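Local coordinates for LRR receptor-like serine/threonine-protein kinase RGI3 (Arabidopsis thaliana, PDB 5HZ0) that acts as a receptor for root meristem growth factor (RGF) peptide hormones, which maintain the root stem cell niche, and, once peptide is bound, forms heterodimers with SERK co-receptors, at residues Trp152-Gly155 with Asn156-Asn159; Gln344-Ser347 with Gln348-Glu351. The protein carries 5 engineered substitutions. All coordinates share one frame; numbering follows the deposited sequence.

How the contacts relate
Contacts 1 and 2 are the same element met twice along the leucine-rich-repeat solenoid of the extracellular domain: a short 3-10 turn and the loop that follows it, within Trp152-Asn159 and again within Gln344-Glu351, with centres about 50 Å apart and no touch between them. In each, three successive i to i+3 backbone bonds, two of them across the segments, close the turn, and a branched aliphatic side chain and a cysteine supply the buried face. Away from that face they differ. Contact 1 has Gly155 and the exposed Asn156, with Glu153 tied to a neighbouring loop; in contact 2 the buried Ser347 and exposed Arg350 bond to the turn's own carbonyls.

Contact 1 (Trp152-Gly155 with Asn156-Asn159); sequences WEIG and NCEN
The 3-10 turn between strands 145-147 and 162-164 of the leucine-rich-repeat solenoid passes here from Glu153 and Ile154 to Asn156 and Cys157. Its local contact is carried mainly by backbone. Asn156 N donates to Glu153 O at 2.9 Å, and Cys157 N follows one residue on, reaching Ile154 O at 3.2 Å with a nearly straight N-H...O angle of 171°. Both donors stand well above the plane of the carbonyl they meet, in keeping with the tight winding of a 3-10 turn. Within 152-155, Gly155 N bonds to Trp152 O, giving three successive i to i+3 bonds; Trp152 O also accepts from Ser177 OG in the next loop.

The inward face is apolar. Ile154, buried, lies against Ile129 and Ile178 of the adjoining loops, so one side chain links three successive coils. Its CD1 meets Cys157 SG at 4.3 Å, a loose van der Waals touch. Cys157 keeps SG beside its own backbone N and anti to the carbonyl carbon (chi1 -61°), which turns the sulfur back along the turn toward Ile154.

The outward side is polar and more open. Glu153 directs its carboxylate away from 156-159, and OE2 makes a salt bridge to Arg127 in a preceding repeat. Trp152 instead lies on Pro175 and Ala176 of the following loop, so these two consecutive side chains reach to different neighbours. The exposed Asn156 packs its CB against the acceptor of its own backbone bond, 3.3 Å from Glu153 O. Its amide folds back over the turn, and ND2 lies 4.3 Å from Glu153 CB.

Contact 2 (Gln344-Ser347 with Gln348-Glu351); sequences QSLS and QCRE
Leu346 and Cys349 form the buried side of a 3-10 turn in the leucine-rich-repeat solenoid, between strands 337-340 and 354-356. Leu346 CD1 stands 4.2 Å from Cys349 SG, and the leucine also rests on Met322 of a neighbouring loop. The sulfur lies 3.5 Å from Leu346 O, whose carbonyl accepts Cys349 N at 3.1 Å. One residue earlier, Gln348 N donates to Ser345 O, with the donor well above the carbonyl plane. Ser345 is buried too, and its OG bonds to Ser320 O in an adjoining loop.

Ser347 is held closely. With OG set between its backbone N and carbonyl carbon (chi1 67°), the hydroxyl turns back along the turn and donates to Gln344 O at 2.7 Å. The same oxygen takes Ser347 N, so two donors from one residue grip it. With an alanine in place of Ser347 the hydroxyl is gone, and Gln344 O, gripped by the backbone N-H alone of this pair, is likely to be held less firmly.

Toward solvent Gln348 packs more loosely: extended beyond CG, it lays its amide alongside Ser345, NE2 3.8 Å from CB, while also touching Arg326. Arg350, though exposed, is anchored by two bonds. It bends at chi2 and chi3 (-52° and -58°), curling its guanidinium back over the turn. NH2 bonds to Gly372 O in a neighbouring loop; NH1 reaches Ser347 O at 2.9 Å in a bent bond, the oxygen lying at the guanidinium edge, somewhat tilted from its plane.

Contact 1 (Trp152-Gly155 with Asn156-Asn159)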
loop_
_atom_site.group_PDB
_atom_site.type_symbol
_atom_site.label_atom_id
_atom_site.label_comp_id
_atom_site.label_asym_id
_atom_site.label_seq_id
_atom_site.Cartn_x
_atom_site.Cartn_y
_atom_site.Cartn_z
ATOM N N TRP A 152 30.267 -9.415 18.208
ATOM C CA TRP A 152 31.258 -10.101 17.406
ATOM C C TRP A 152 31.257 -11.613 17.691
ATOM O O TRP A 152 31.342 -12.462 16.775
ATOM C CB TRP A 152 32.617 -9.486 17.731
ATOM C CG TRP A 152 33.710 -10.043 16.945
ATOM C CD1 TRP A 152 34.572 -11.027 17.326
ATOM C CD2 TRP A 152 34.081 -9.668 15.618
ATOM N NE1 TRP A 152 35.460 -11.291 16.311
ATOM C CE2 TRP A 152 35.179 -10.465 15.250
ATOM C CE3 TRP A 152 33.589 -8.737 14.698
ATOM C CZ2 TRP A 152 35.795 -10.359 14.007
ATOM C CZ3 TRP A 152 34.198 -8.639 13.464
ATOM C CH2 TRP A 152 35.290 -9.441 13.131
ATOM N N GLU A 153 31.096 -11.950 18.966
ATOM C CA GLU A 153 31.176 -13.343 19.410
ATOM C C GLU A 153 30.134 -14.259 18.763
ATOM O O GLU A 153 30.211 -15.481 18.888
ATOM C CB GLU A 153 31.079 -13.416 20.927
ATOM C CG GLU A 153 32.326 -12.902 21.650
ATOM C CD GLU A 153 32.450 -11.376 21.688
ATOM O OE1 GLU A 153 31.521 -10.656 21.249
ATOM O OE2 GLU A 153 33.493 -10.904 22.173
ATOM N N ILE A 154 29.161 -13.676 18.069
ATOM C CA ILE A 154 28.160 -14.473 17.378
ATOM C C ILE A 154 28.814 -15.403 16.366
ATOM O O ILE A 154 28.247 -16.436 16.021
ATOM C CB ILE A 154 27.105 -13.614 16.658
ATOM C CG1 ILE A 154 25.841 -14.441 16.413
ATOM C CG2 ILE A 154 27.649 -13.078 15.339
ATOM C CD1 ILE A 154 25.201 -14.921 17.668
ATOM N N GLY A 155 30.016 -15.054 15.911
ATOM C CA GLY A 155 30.679 -15.876 14.917
ATOM C C GLY A 155 31.151 -17.195 15.496
ATOM O O GLY A 155 31.589 -18.098 14.778
ATOM N N ASN A 156 31.068 -17.314 16.811
ATOM C CA ASN A 156 31.555 -18.509 17.472
ATOM C C ASN A 156 30.477 -19.549 17.650
ATOM O O ASN A 156 30.752 -20.671 18.083
ATOM C CB ASN A 156 32.200 -18.163 18.809
ATOM C CG ASN A 156 33.515 -17.444 18.634
ATOM O OD1 ASN A 156 34.315 -17.820 17.778
ATOM N ND2 ASN A 156 33.736 -16.390 19.416
ATOM N N CYS A 157 29.250 -19.226 17.268
ATOM C CA CYS A 157 28.246 -20.256 17.383
ATOM C C CYS A 157 28.283 -20.998 16.061
ATOM O O CYS A 157 27.531 -20.699 15.142
ATOM C CB CYS A 157 26.883 -19.588 17.579
ATOM S SG CYS A 157 26.803 -18.596 19.082
ATOM N N GLU A 158 29.033 -22.086 16.038
ATOM C CA GLU A 158 29.370 -22.720 14.773
ATOM C C GLU A 158 28.179 -23.457 14.155
ATOM O O GLU A 158 28.121 -23.650 12.943
ATOM C CB GLU A 158 30.550 -23.676 14.970
ATOM C CG GLU A 158 30.390 -24.620 16.160
ATOM C CD GLU A 158 31.429 -25.728 16.165
ATOM O OE1 GLU A 158 32.267 -25.750 15.237
ATOM O OE2 GLU A 158 31.406 -26.576 17.085
ATOM N N ASN A 159 27.228 -23.856 14.993
ATOM C CA ASN A 159 26.083 -24.633 14.539
ATOM C C ASN A 159 24.809 -23.877 14.184
ATOM O O ASN A 159 23.806 -24.496 13.885
ATOM C CB ASN A 159 25.751 -25.696 15.583
ATOM C CG ASN A 159 26.824 -26.754 15.688
ATOM O OD1 ASN A 159 27.741 -26.811 14.874
ATOM N ND2 ASN A 159 26.704 -27.611 16.682
#

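Contact 2 (Gln344-Ser347 with Gln348-Glu351)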
loop_
_atom_site.group_PDB
_atom_site.type_symbol
_atom_site.label_atom_id
_atom_site.label_comp_id
_atom_site.label_asym_id
_atom_site.label_seq_id
_atom_site.Cartn_x
_atom_site.Cartn_y
_atom_site.Cartn_z
ATOM N N GLN A 344 1.904 -5.889 -28.284
ATOM C CA GLN A 344 0.748 -6.792 -28.260
ATOM C C GLN A 344 1.057 -8.166 -27.648
ATOM O O GLN A 344 0.190 -8.775 -27.017
ATOM C CB GLN A 344 0.148 -6.955 -29.663
ATOM C CG GLN A 344 1.100 -7.535 -30.701
ATOM C CD GLN A 344 0.930 -9.039 -30.889
ATOM O OE1 GLN A 344 -0.158 -9.585 -30.685
ATOM N NE2 GLN A 344 2.011 -9.713 -31.280
ATOM N N SER A 345 2.294 -8.639 -27.807
ATOM C CA SER A 345 2.682 -9.966 -27.320
ATOM C C SER A 345 2.598 -10.085 -25.810
ATOM O O SER A 345 2.683 -11.175 -25.248
ATOM C CB SER A 345 4.088 -10.329 -27.778
ATOM O OG SER A 345 5.027 -9.318 -27.450
ATOM N N LEU A 346 2.428 -8.961 -25.146
ATOM C CA LEU A 346 2.224 -8.968 -23.710
ATOM C C LEU A 346 0.915 -9.692 -23.371
ATOM O O LEU A 346 0.767 -10.258 -22.284
ATOM C CB LEU A 346 2.216 -7.538 -23.188
ATOM C CG LEU A 346 2.340 -7.323 -21.688
ATOM C CD1 LEU A 346 3.594 -7.988 -21.163
ATOM C CD2 LEU A 346 2.355 -5.820 -21.414
ATOM N N SER A 347 -0.022 -9.682 -24.313
ATOM C CA SER A 347 -1.266 -10.434 -24.157
ATOM C C SER A 347 -1.074 -11.961 -24.181
ATOM O O SER A 347 -1.981 -12.695 -23.791
ATOM C CB SER A 347 -2.270 -10.049 -25.238
ATOM O OG SER A 347 -1.808 -10.481 -26.505
ATOM N N GLN A 348 0.084 -12.448 -24.634
ATOM C CA GLN A 348 0.346 -13.884 -24.516
ATOM C C GLN A 348 0.633 -14.302 -23.085
ATOM O O GLN A 348 0.735 -15.486 -22.792
ATOM C CB GLN A 348 1.480 -14.335 -25.425
ATOM C CG GLN A 348 1.130 -14.288 -26.884
ATOM C CD GLN A 348 2.323 -14.584 -27.738
ATOM O OE1 GLN A 348 3.032 -15.573 -27.514
ATOM N NE2 GLN A 348 2.580 -13.716 -28.715
ATOM N N CYS A 349 0.754 -13.336 -22.185
ATOM C CA CYS A 349 0.846 -13.691 -20.787
ATOM C C CYS A 349 -0.615 -13.702 -20.348
ATOM O O CYS A 349 -1.177 -12.657 -19.977
ATOM C CB CYS A 349 1.633 -12.626 -19.993
ATOM S SG CYS A 349 3.277 -12.128 -20.652
ATOM N N ARG A 350 -1.163 -14.918 -20.227
ATOM C CA ARG A 350 -2.609 -15.121 -20.086
ATOM C C ARG A 350 -3.062 -14.869 -18.660
ATOM O O ARG A 350 -4.217 -14.569 -18.413
ATOM C CB ARG A 350 -3.039 -16.542 -20.534
ATOM C CG ARG A 350 -2.705 -16.925 -21.982
ATOM C CD ARG A 350 -3.191 -15.887 -22.979
ATOM N NE ARG A 350 -4.632 -15.683 -22.886
ATOM C CZ ARG A 350 -5.288 -14.645 -23.405
ATOM N NH1 ARG A 350 -4.635 -13.699 -24.075
ATOM N NH2 ARG A 350 -6.608 -14.554 -23.253
ATOM N N GLU A 351 -2.144 -15.004 -17.720
ATOM C CA GLU A 351 -2.431 -14.847 -16.296
ATOM C C GLU A 351 -2.349 -13.426 -15.770
ATOM O O GLU A 351 -2.560 -13.235 -14.576
ATOM C CB GLU A 351 -1.414 -15.632 -15.469
ATOM C CG GLU A 351 -0.166 -16.150 -16.231
ATOM C CD GLU A 351 0.540 -15.108 -17.152
ATOM O OE1 GLU A 351 -0.133 -14.413 -17.910
ATOM O OE2 GLU A 351 1.773 -14.978 -17.158
#